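Side-chain contacts in diguanylate cyclase (Xanthomonas campestris pv. campestris, PDB 5H5O), which binds cyclic GMP through the domain described here and, as a whole protein, probably makes cyclic di-GMP from two molecules of GTP: residues A[12-17]-A[37-42]; A[28-33]-A[64-69]; A[49-52]-A[57-60]. All coordinates share one frame; numbering follows the deposited sequence.

In the fold
The three contacts run through a cyclic nucleotide-binding domain, from its helical side to the purine of bound cyclic GMP. Contact 1 sets helix 8-17 against strand 39-44, and the side chain of Met39 is about 7 Å from the bound nucleotide. Strand 39-44 pairs with strand 65-66, where Phe40 N meets Phe66 O at 2.8 Å, so contact 2, its centre about 13 Å from that of contact 1, starts from the same sheet and crosses to strand 28-30 of the other. Segment 64-69 grips the ribose; contact 3, its centre about 10 Å from that of contact 2, reads the base. Contacts 1 and 3 lie on opposite sides of the chain's centre, about 20 Å apart.

Contact 1. Residues A[12-17]-A[37-42]; sequences AFFARF and TQMFIV
Phe14 on helix 8-17 and Ile41 on strand 39-44 mark the closest approach of the two backbones, their CA atoms 8.6 Å apart. That is a spacing filled by side chains, and no hydrogen bond crosses it. One aromatic residue supplies the whole helical half of the contact, while Met39 and Ile41, two residues apart and therefore on the same face of the strand, supply the other. The CD1 methyl of Ile41 pushes in at the root of the phenyl group, 3.6 Å from Phe14 CB, and meets the adjoining ring corner obliquely, 3.7 Å from Phe14 CD1. Further out, the selenium of Met39, present here as selenomethionine, meets the rim: SE is 4.0 Å from Phe14 CE1. It lies 81° off the ring normal, which makes this an edge-on Met-aromatic contact. Met39 points its chain at Phe14 with CG lodged between its backbone N and carbonyl carbon (chi1 64°). Both side chains cross that of Phe14 at about a right angle. The ring of Phe14 also meets Phe112 of helix 106-121, and Leu93 and Leu101 pack on it, so the residue sits where strands and C-terminal helices converge. The arrangement illustrates how one buried aromatic can carry a helix's contact with a given strand of a beta-roll. With only carbon and selenium meeting, the hold depends on shape and dispersion, together with whatever weak attraction the polarisable selenium has for the slightly positive ring edge.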
loop_
_atom_site.group_PDB
_atom_site.type_symbol
_atom_site.label_atom_id
_atom_site.label_comp_id
_atom_site.label_asym_id
_atom_site.label_seq_id
_atom_site.Cartn_x
_atom_site.Cartn_y
_atom_site.Cartn_z
ATOM N N ALA A 12 8.314 -19.078 3.463
ATOM C CA ALA A 12 8.099 -20.407 2.904
ATOM C C ALA A 12 7.196 -20.373 1.667
ATOM O O ALA A 12 7.522 -20.977 0.636
ATOM C CB ALA A 12 7.515 -21.367 3.950
ATOM N N PHE A 13 6.063 -19.675 1.769
ATOM C CA PHE A 13 5.114 -19.651 0.656
ATOM C C PHE A 13 5.574 -18.842 -0.555
ATOM O O PHE A 13 5.348 -19.262 -1.692
ATOM C CB PHE A 13 3.702 -19.246 1.105
ATOM C CG PHE A 13 2.931 -20.378 1.720
ATOM C CD1 PHE A 13 2.436 -21.408 0.927
ATOM C CD2 PHE A 13 2.735 -20.441 3.092
ATOM C CE1 PHE A 13 1.734 -22.478 1.488
ATOM C CE2 PHE A 13 2.028 -21.503 3.670
ATOM C CZ PHE A 13 1.523 -22.528 2.862
ATOM N N PHE A 14 6.186 -17.683 -0.315
ATOM C CA PHE A 14 6.748 -16.894 -1.404
ATOM C C PHE A 14 7.867 -17.681 -2.080
ATOM O O PHE A 14 8.007 -17.634 -3.302
ATOM C CB PHE A 14 7.294 -15.555 -0.897
ATOM C CG PHE A 14 6.228 -14.489 -0.717
ATOM C CD1 PHE A 14 6.258 -13.330 -1.476
ATOM C CD2 PHE A 14 5.190 -14.665 0.190
ATOM C CE1 PHE A 14 5.272 -12.345 -1.325
ATOM C CE2 PHE A 14 4.216 -13.693 0.354
ATOM C CZ PHE A 14 4.267 -12.519 -0.409
ATOM N N ALA A 15 8.674 -18.379 -1.279
ATOM C CA ALA A 15 9.715 -19.242 -1.843
ATOM C C ALA A 15 9.112 -20.288 -2.779
ATOM O O ALA A 15 9.569 -20.459 -3.908
ATOM C CB ALA A 15 10.511 -19.918 -0.728
ATOM N N ARG A 16 8.077 -20.984 -2.321
ATOM C CA ARG A 16 7.451 -22.030 -3.144
ATOM C C ARG A 16 6.737 -21.557 -4.419
ATOM O O ARG A 16 6.846 -22.189 -5.466
ATOM C CB ARG A 16 6.523 -22.897 -2.296
ATOM C CG ARG A 16 7.309 -23.814 -1.343
ATOM C CD ARG A 16 6.413 -24.705 -0.555
ATOM N NE ARG A 16 5.614 -25.549 -1.424
ATOM C CZ ARG A 16 6.042 -26.674 -1.989
ATOM N NH1 ARG A 16 7.282 -27.117 -1.772
ATOM N NH2 ARG A 16 5.217 -27.364 -2.777
ATOM N N PHE A 17 6.012 -20.448 -4.334
ATOM C CA PHE A 17 5.303 -19.911 -5.502
ATOM C C PHE A 17 6.254 -19.200 -6.459
ATOM O O PHE A 17 5.973 -19.068 -7.645
ATOM C CB PHE A 17 4.166 -18.971 -5.063
ATOM C CG PHE A 17 2.934 -19.696 -4.617
ATOM C CD1 PHE A 17 1.810 -19.741 -5.428
ATOM C CD2 PHE A 17 2.910 -20.372 -3.397
ATOM C CE1 PHE A 17 0.666 -20.438 -5.026
ATOM C CE2 PHE A 17 1.777 -21.050 -2.983
ATOM C CZ PHE A 17 0.647 -21.086 -3.806
ATOM N N THR A 37 8.540 -6.019 -13.064
ATOM C CA THR A 37 7.264 -6.523 -12.586
ATOM C C THR A 37 7.426 -7.636 -11.551
ATOM O O THR A 37 6.459 -8.294 -11.189
ATOM C CB THR A 37 6.420 -7.044 -13.750
ATOM O OG1 THR A 37 7.160 -8.063 -14.432
ATOM C CG2 THR A 37 6.112 -5.906 -14.724
ATOM N N GLN A 38 8.640 -7.852 -11.067
ATOM C CA GLN A 38 8.815 -8.851 -10.021
ATOM C C GLN A 38 9.340 -8.192 -8.769
ATOM O O GLN A 38 9.986 -7.150 -8.841
ATOM C CB GLN A 38 9.771 -9.959 -10.462
ATOM C CG GLN A 38 11.100 -9.440 -10.853
ATOM C CD GLN A 38 11.269 -9.368 -12.341
ATOM O OE1 GLN A 38 10.970 -8.347 -12.964
ATOM N NE2 GLN A 38 11.764 -10.455 -12.929
HETATM N N MSE A 39 9.039 -8.790 -7.616
HETATM C CA MSE A 39 9.624 -8.347 -6.363
HETATM C C MSE A 39 10.622 -9.390 -5.907
HETATM O O MSE A 39 10.684 -10.496 -6.460
HETATM C CB MSE A 39 8.572 -8.176 -5.277
HETATM C CG MSE A 39 7.874 -9.464 -4.894
HETATM SE SE MSE A 39 6.821 -9.194 -3.290
HETATM C CE MSE A 39 8.237 -9.155 -1.954
ATOM N N PHE A 40 11.377 -9.045 -4.874
ATOM C CA PHE A 40 12.439 -9.916 -4.384
ATOM C C PHE A 40 12.497 -9.996 -2.868
ATOM O O PHE A 40 12.248 -9.016 -2.176
ATOM C CB PHE A 40 13.785 -9.417 -4.899
ATOM C CG PHE A 40 13.895 -9.435 -6.385
ATOM C CD1 PHE A 40 14.283 -10.594 -7.045
ATOM C CD2 PHE A 40 13.595 -8.302 -7.132
ATOM C CE1 PHE A 40 14.378 -10.617 -8.430
ATOM C CE2 PHE A 40 13.688 -8.321 -8.509
ATOM C CZ PHE A 40 14.076 -9.480 -9.161
ATOM N N ILE A 41 12.854 -11.168 -2.351
ATOM C CA ILE A 41 13.197 -11.279 -0.936
ATOM C C ILE A 41 14.645 -11.763 -0.762
ATOM O O ILE A 41 15.050 -12.792 -1.333
ATOM C CB ILE A 41 12.224 -12.216 -0.176
ATOM C CG1 ILE A 41 10.758 -11.818 -0.437
ATOM C CG2 ILE A 41 12.544 -12.199 1.295
ATOM C CD1 ILE A 41 9.757 -12.975 -0.339
ATOM N N VAL A 42 15.428 -11.015 0.008
ATOM C CA VAL A 42 16.782 -11.448 0.348
ATOM C C VAL A 42 16.726 -12.644 1.309
ATOM O O VAL A 42 16.068 -12.582 2.352
ATOM C CB VAL A 42 17.590 -10.316 1.024
ATOM C CG1 VAL A 42 19.079 -10.708 1.182
ATOM C CG2 VAL A 42 17.453 -8.990 0.238
#

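Contact 2. Residues A[28-33]-A[64-69]; sequences ALFERG and EFFGEL. With PCG (cyclic guanosine monophosphate), chain C.
Phe30 and Gly67 bring the backbones nearest, with 10.0 Å between their CA atoms, and the gap is bridged by side chains converging on Phe66. Leu29 and Phe30 together face Ala82 in a classic beta bulge, which probably helps neighbouring residues reach the same ring. Leu29, its CG anti to the backbone N (chi1 -179°), extends CD2 to the rim of Phe66, 3.7 Å from CE1. Phe30 slides past Phe66 in the opposite sense and places CE2 in the plane of that ring, 4.0 Å from its CE1. Its own ring also borders the nucleotide, with CZ 4.0 Å from O5' of PCG, and forms a cation-pi contact with Arg78.

Just beyond Phe66 the chain turns polar. Gly67, the N-cap of helix 68-72, donates its backbone N to the ribose O2' at 2.7 Å, and that hydroxyl donates to Glu68 OE1 at 2.5 Å. Glu68 OE2 is held by a salt bridge to Arg119. The 2'-hydroxyl is thus used as donor and acceptor at once, the ribose recognition of the phosphate-binding cassette in cyclic nucleotide-binding domains, with an apolar cluster beside it and Arg119 probably steadying the carboxylate.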
loop_
_atom_site.group_PDB
_atom_site.type_symbol
_atom_site.label_atom_id
_atom_site.label_comp_id
_atom_site.label_asym_id
_atom_site.label_seq_id
_atom_site.Cartn_x
_atom_site.Cartn_y
_atom_site.Cartn_z
ATOM N N ALA A 28 24.558 -6.097 -10.682
ATOM C CA ALA A 28 23.305 -5.374 -10.621
ATOM C C ALA A 28 22.152 -6.351 -10.827
ATOM O O ALA A 28 22.248 -7.278 -11.639
ATOM C CB ALA A 28 23.281 -4.285 -11.676
ATOM N N LEU A 29 21.079 -6.153 -10.068
ATOM C CA LEU A 29 19.845 -6.903 -10.248
ATOM C C LEU A 29 18.928 -6.121 -11.187
ATOM O O LEU A 29 18.334 -6.679 -12.119
ATOM C CB LEU A 29 19.164 -7.116 -8.901
ATOM C CG LEU A 29 17.863 -7.913 -8.910
ATOM C CD1 LEU A 29 18.141 -9.347 -9.351
ATOM C CD2 LEU A 29 17.210 -7.867 -7.518
ATOM N N PHE A 30 18.821 -4.821 -10.929
ATOM C CA PHE A 30 18.162 -3.913 -11.854
ATOM C C PHE A 30 18.595 -2.457 -11.662
ATOM O O PHE A 30 19.140 -2.084 -10.613
ATOM C CB PHE A 30 16.630 -4.036 -11.796
ATOM C CG PHE A 30 16.043 -3.854 -10.422
ATOM C CD1 PHE A 30 15.937 -2.598 -9.853
ATOM C CD2 PHE A 30 15.562 -4.938 -9.725
ATOM C CE1 PHE A 30 15.388 -2.435 -8.603
ATOM C CE2 PHE A 30 15.002 -4.783 -8.490
ATOM C CZ PHE A 30 14.911 -3.527 -7.920
ATOM N N GLU A 31 18.349 -1.648 -12.692
ATOM C CA GLU A 31 18.714 -0.239 -12.680
ATOM C C GLU A 31 17.539 0.634 -12.318
ATOM O O GLU A 31 16.384 0.315 -12.638
ATOM C CB GLU A 31 19.233 0.183 -14.054
ATOM C CG GLU A 31 20.405 -0.645 -14.538
ATOM C CD GLU A 31 21.542 -0.669 -13.537
ATOM O OE1 GLU A 31 21.795 0.371 -12.889
ATOM O OE2 GLU A 31 22.177 -1.733 -13.390
ATOM N N ARG A 32 17.842 1.749 -11.656
ATOM C CA ARG A 32 16.827 2.724 -11.302
ATOM C C ARG A 32 16.181 3.274 -12.569
ATOM O O ARG A 32 16.872 3.618 -13.525
ATOM C CB ARG A 32 17.443 3.875 -10.500
ATOM C CG ARG A 32 16.427 4.912 -10.016
ATOM C CD ARG A 32 17.051 5.913 -9.045
ATOM N NE ARG A 32 17.877 6.898 -9.739
ATOM C CZ ARG A 32 19.204 6.855 -9.803
ATOM N NH1 ARG A 32 19.860 7.799 -10.468
ATOM N NH2 ARG A 32 19.876 5.876 -9.198
ATOM N N GLY A 33 14.854 3.336 -12.578
ATOM C CA GLY A 33 14.129 3.873 -13.712
ATOM C C GLY A 33 13.644 2.814 -14.684
ATOM O O GLY A 33 12.895 3.116 -15.610
ATOM N N GLU A 64 14.529 -9.472 4.247
ATOM C CA GLU A 64 13.972 -8.200 3.788
ATOM C C GLU A 64 13.529 -8.270 2.330
ATOM O O GLU A 64 14.149 -8.961 1.513
ATOM C CB GLU A 64 14.959 -7.048 4.012
ATOM C CG GLU A 64 15.103 -6.632 5.476
ATOM C CD GLU A 64 16.218 -5.608 5.685
ATOM O OE1 GLU A 64 15.977 -4.410 5.436
ATOM O OE2 GLU A 64 17.339 -6.003 6.081
ATOM N N PHE A 65 12.458 -7.550 2.010
ATOM C CA PHE A 65 11.872 -7.596 0.676
ATOM C C PHE A 65 11.882 -6.237 -0.000
ATOM O O PHE A 65 11.970 -5.209 0.658
ATOM C CB PHE A 65 10.447 -8.139 0.744
ATOM C CG PHE A 65 9.470 -7.196 1.383
ATOM C CD1 PHE A 65 8.790 -6.249 0.617
ATOM C CD2 PHE A 65 9.208 -7.265 2.741
ATOM C CE1 PHE A 65 7.882 -5.378 1.201
ATOM C CE2 PHE A 65 8.287 -6.403 3.330
ATOM C CZ PHE A 65 7.627 -5.453 2.552
ATOM N N PHE A 66 11.824 -6.242 -1.321
ATOM C CA PHE A 66 11.864 -4.999 -2.086
ATOM C C PHE A 66 11.354 -5.278 -3.475
ATOM O O PHE A 66 11.333 -6.428 -3.908
ATOM C CB PHE A 66 13.290 -4.438 -2.159
ATOM C CG PHE A 66 14.297 -5.365 -2.820
ATOM C CD1 PHE A 66 14.654 -5.198 -4.153
ATOM C CD2 PHE A 66 14.911 -6.375 -2.099
ATOM C CE1 PHE A 66 15.605 -6.031 -4.760
ATOM C CE2 PHE A 66 15.864 -7.219 -2.701
ATOM C CZ PHE A 66 16.216 -7.046 -4.018
ATOM N N GLY A 67 10.946 -4.228 -4.179
ATOM C CA GLY A 67 10.462 -4.393 -5.534
ATOM C C GLY A 67 8.973 -4.660 -5.647
ATOM O O GLY A 67 8.472 -4.885 -6.755
ATOM N N GLU A 68 8.264 -4.627 -4.516
ATOM C CA GLU A 68 6.817 -4.892 -4.524
ATOM C C GLU A 68 6.042 -3.824 -5.308
ATOM O O GLU A 68 5.002 -4.124 -5.878
ATOM C CB GLU A 68 6.255 -5.096 -3.100
ATOM C CG GLU A 68 5.977 -3.818 -2.272
ATOM C CD GLU A 68 7.236 -3.072 -1.837
ATOM O OE1 GLU A 68 8.354 -3.540 -2.135
ATOM O OE2 GLU A 68 7.103 -2.018 -1.183
ATOM N N LEU A 69 6.572 -2.600 -5.359
ATOM C CA LEU A 69 5.984 -1.537 -6.186
ATOM C C LEU A 69 5.974 -1.911 -7.666
ATOM O O LEU A 69 4.963 -1.738 -8.356
ATOM C CB LEU A 69 6.734 -0.208 -6.012
ATOM C CG LEU A 69 6.819 0.379 -4.600
ATOM C CD1 LEU A 69 7.538 1.730 -4.622
ATOM C CD2 LEU A 69 5.432 0.511 -3.966
HETATM P PA PCG C . 10.773 -0.751 -6.683
HETATM O O1A PCG C . 10.365 -1.983 -7.417
HETATM O O2A PCG C . 10.434 0.691 -6.899
HETATM O "O5'" PCG C . 12.055 -1.000 -6.707
HETATM C "C5'" PCG C . 12.861 -0.187 -5.850
HETATM C "C4'" PCG C . 12.366 -0.539 -4.472
HETATM O "O4'" PCG C . 12.886 0.082 -3.324
HETATM C "C3'" PCG C . 10.884 -0.361 -4.355
HETATM O "O3'" PCG C . 10.228 -1.138 -5.392
HETATM C "C2'" PCG C . 10.692 -0.744 -2.914
HETATM O "O2'" PCG C . 10.408 -2.120 -2.650
HETATM C "C1'" PCG C . 12.046 -0.391 -2.277
HETATM N N9 PCG C . 12.292 0.751 -1.334
HETATM C C8 PCG C . 12.982 0.657 -0.191
HETATM N N7 PCG C . 13.038 1.835 0.453
HETATM C C5 PCG C . 12.378 2.722 -0.270
HETATM C C6 PCG C . 12.048 4.167 -0.154
HETATM O O6 PCG C . 12.443 4.803 0.830
HETATM N N1 PCG C . 11.313 4.756 -1.137
HETATM C C2 PCG C . 10.875 4.070 -2.219
HETATM N N2 PCG C . 10.151 4.711 -3.160
HETATM N N3 PCG C . 11.145 2.722 -2.395
HETATM C C4 PCG C . 11.875 2.022 -1.465
#

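Contact 3. Residues A[49-52]-A[57-60]; sequences LDFG and LKHL. With PCG (cyclic guanosine monophosphate), chain C.
Lys58 turns CG beside its backbone N (chi1 -83°) and is extended from there on, while Phe51 makes a similar first turn (chi1 -66°); together these rotations carry the amine and the phenyl ring to the guanine of cyclic GMP. The lysine chain runs beside the ring on its way, CD passing 4.0 Å from Phe51 CE2. At its end NZ forks between two acceptors on the Hoogsteen edge of the base, donating to N7 of PCG at 2.7 Å and to O6 at 2.8 Å. Phe51 turns its CE1-CZ edge onto a face of the purine, CZ 3.3 Å from C5 of PCG, the two planes steeply inclined rather than stacked. On the same face of the purine, Leu49 CD1 comes within 3.6 Å of PCG C8, backed by both methyls of Leu60.

The frame is a beta hairpin. Leu49 and Lys58 form an antiparallel hydrogen-bonded pair: Leu49 N reaches Lys58 O at 2.8 Å and nearly straight (170°), and Lys58 N returns a longer bond to Leu49 O. Leu57 lays CD2 alongside that carbonyl and against Asp50. Where strand 47-50 ends, OD1 of Asp50 accepts the N-H of Gly52 in an Asx turn, which bends the chain around Phe51.

Because N7 and O6 of guanine both accept, a single ammonium can satisfy the pair, whereas adenine would offer an amino group at position 6. The fork is therefore consistent with selection of cyclic GMP. Phe51 and Leu49, packed on one face of the base, probably help hold it where the lysine can reach both acceptors.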
loop_
_atom_site.group_PDB
_atom_site.type_symbol
_atom_site.label_atom_id
_atom_site.label_comp_id
_atom_site.label_asym_id
_atom_site.label_seq_id
_atom_site.Cartn_x
_atom_site.Cartn_y
_atom_site.Cartn_z
ATOM N N LEU A 49 20.224 -0.697 -2.193
ATOM C CA LEU A 49 19.342 0.143 -2.986
ATOM C C LEU A 49 19.929 1.548 -3.161
ATOM O O LEU A 49 20.238 2.234 -2.186
ATOM C CB LEU A 49 17.958 0.213 -2.346
ATOM C CG LEU A 49 17.303 -1.148 -2.119
ATOM C CD1 LEU A 49 15.902 -0.984 -1.527
ATOM C CD2 LEU A 49 17.270 -1.940 -3.416
ATOM N N ASP A 50 20.062 1.971 -4.415
ATOM C CA ASP A 50 20.613 3.288 -4.740
ATOM C C ASP A 50 19.520 4.183 -5.325
ATOM O O ASP A 50 19.101 4.005 -6.465
ATOM C CB ASP A 50 21.784 3.141 -5.718
ATOM C CG ASP A 50 22.551 4.441 -5.930
ATOM O OD1 ASP A 50 22.006 5.542 -5.680
ATOM O OD2 ASP A 50 23.716 4.358 -6.369
ATOM N N PHE A 51 19.080 5.158 -4.542
ATOM C CA PHE A 51 17.970 6.005 -4.945
ATOM C C PHE A 51 18.374 7.235 -5.732
ATOM O O PHE A 51 17.545 8.108 -5.980
ATOM C CB PHE A 51 17.169 6.431 -3.726
ATOM C CG PHE A 51 16.485 5.301 -3.050
ATOM C CD1 PHE A 51 15.157 5.024 -3.314
ATOM C CD2 PHE A 51 17.172 4.493 -2.169
ATOM C CE1 PHE A 51 14.533 3.967 -2.706
ATOM C CE2 PHE A 51 16.540 3.439 -1.549
ATOM C CZ PHE A 51 15.227 3.177 -1.815
ATOM N N GLY A 52 19.643 7.313 -6.110
ATOM C CA GLY A 52 20.112 8.444 -6.887
ATOM C C GLY A 52 20.203 9.703 -6.045
ATOM O O GLY A 52 20.035 9.662 -4.812
ATOM N N LEU A 57 22.418 5.202 0.822
ATOM C CA LEU A 57 22.075 3.855 0.367
ATOM C C LEU A 57 21.248 3.123 1.418
ATOM O O LEU A 57 21.388 3.386 2.611
ATOM C CB LEU A 57 23.326 3.041 0.078
ATOM C CG LEU A 57 24.197 3.502 -1.079
ATOM C CD1 LEU A 57 25.483 2.680 -1.107
ATOM C CD2 LEU A 57 23.421 3.363 -2.366
ATOM N N LYS A 58 20.382 2.214 0.967
ATOM C CA LYS A 58 19.696 1.302 1.874
ATOM C C LYS A 58 20.246 -0.099 1.696
ATOM O O LYS A 58 20.466 -0.552 0.571
ATOM C CB LYS A 58 18.188 1.303 1.645
ATOM C CG LYS A 58 17.452 2.429 2.329
ATOM C CD LYS A 58 15.945 2.221 2.218
ATOM C CE LYS A 58 15.169 3.326 2.926
ATOM N NZ LYS A 58 13.692 3.210 2.704
ATOM N N HIS A 59 20.461 -0.775 2.818
ATOM C CA HIS A 59 21.086 -2.093 2.836
ATOM C C HIS A 59 20.075 -3.103 3.318
ATOM O O HIS A 59 19.541 -2.984 4.427
ATOM C CB HIS A 59 22.299 -2.060 3.765
ATOM C CG HIS A 59 23.228 -0.929 3.466
ATOM N ND1 HIS A 59 24.066 -0.931 2.371
ATOM C CD2 HIS A 59 23.416 0.262 4.082
ATOM C CE1 HIS A 59 24.749 0.199 2.343
ATOM N NE2 HIS A 59 24.374 0.940 3.372
ATOM N N LEU A 60 19.783 -4.086 2.473
ATOM C CA LEU A 60 18.753 -5.065 2.815
ATOM C C LEU A 60 19.378 -6.434 3.012
ATOM O O LEU A 60 19.969 -7.002 2.081
ATOM C CB LEU A 60 17.645 -5.108 1.747
ATOM C CG LEU A 60 16.561 -4.018 1.831
ATOM C CD1 LEU A 60 17.118 -2.594 1.714
ATOM C CD2 LEU A 60 15.501 -4.249 0.764
HETATM P PA PCG C . 10.773 -0.751 -6.683
HETATM O O1A PCG C . 10.365 -1.983 -7.417
HETATM O O2A PCG C . 10.434 0.691 -6.899
HETATM O "O5'" PCG C . 12.055 -1.000 -6.707
HETATM C "C5'" PCG C . 12.861 -0.187 -5.850
HETATM C "C4'" PCG C . 12.366 -0.539 -4.472
HETATM O "O4'" PCG C . 12.886 0.082 -3.324
HETATM C "C3'" PCG C . 10.884 -0.361 -4.355
HETATM O "O3'" PCG C . 10.228 -1.138 -5.392
HETATM C "C2'" PCG C . 10.692 -0.744 -2.914
HETATM O "O2'" PCG C . 10.408 -2.120 -2.650
HETATM C "C1'" PCG C . 12.046 -0.391 -2.277
HETATM N N9 PCG C . 12.292 0.751 -1.334
HETATM C C8 PCG C . 12.982 0.657 -0.191
HETATM N N7 PCG C . 13.038 1.835 0.453
HETATM C C5 PCG C . 12.378 2.722 -0.270
HETATM C C6 PCG C . 12.048 4.167 -0.154
HETATM O O6 PCG C . 12.443 4.803 0.830
HETATM N N1 PCG C . 11.313 4.756 -1.137
HETATM C C2 PCG C . 10.875 4.070 -2.219
HETATM N N2 PCG C . 10.151 4.711 -3.160
HETATM N N3 PCG C . 11.145 2.722 -2.395
HETATM C C4 PCG C . 11.875 2.022 -1.465
#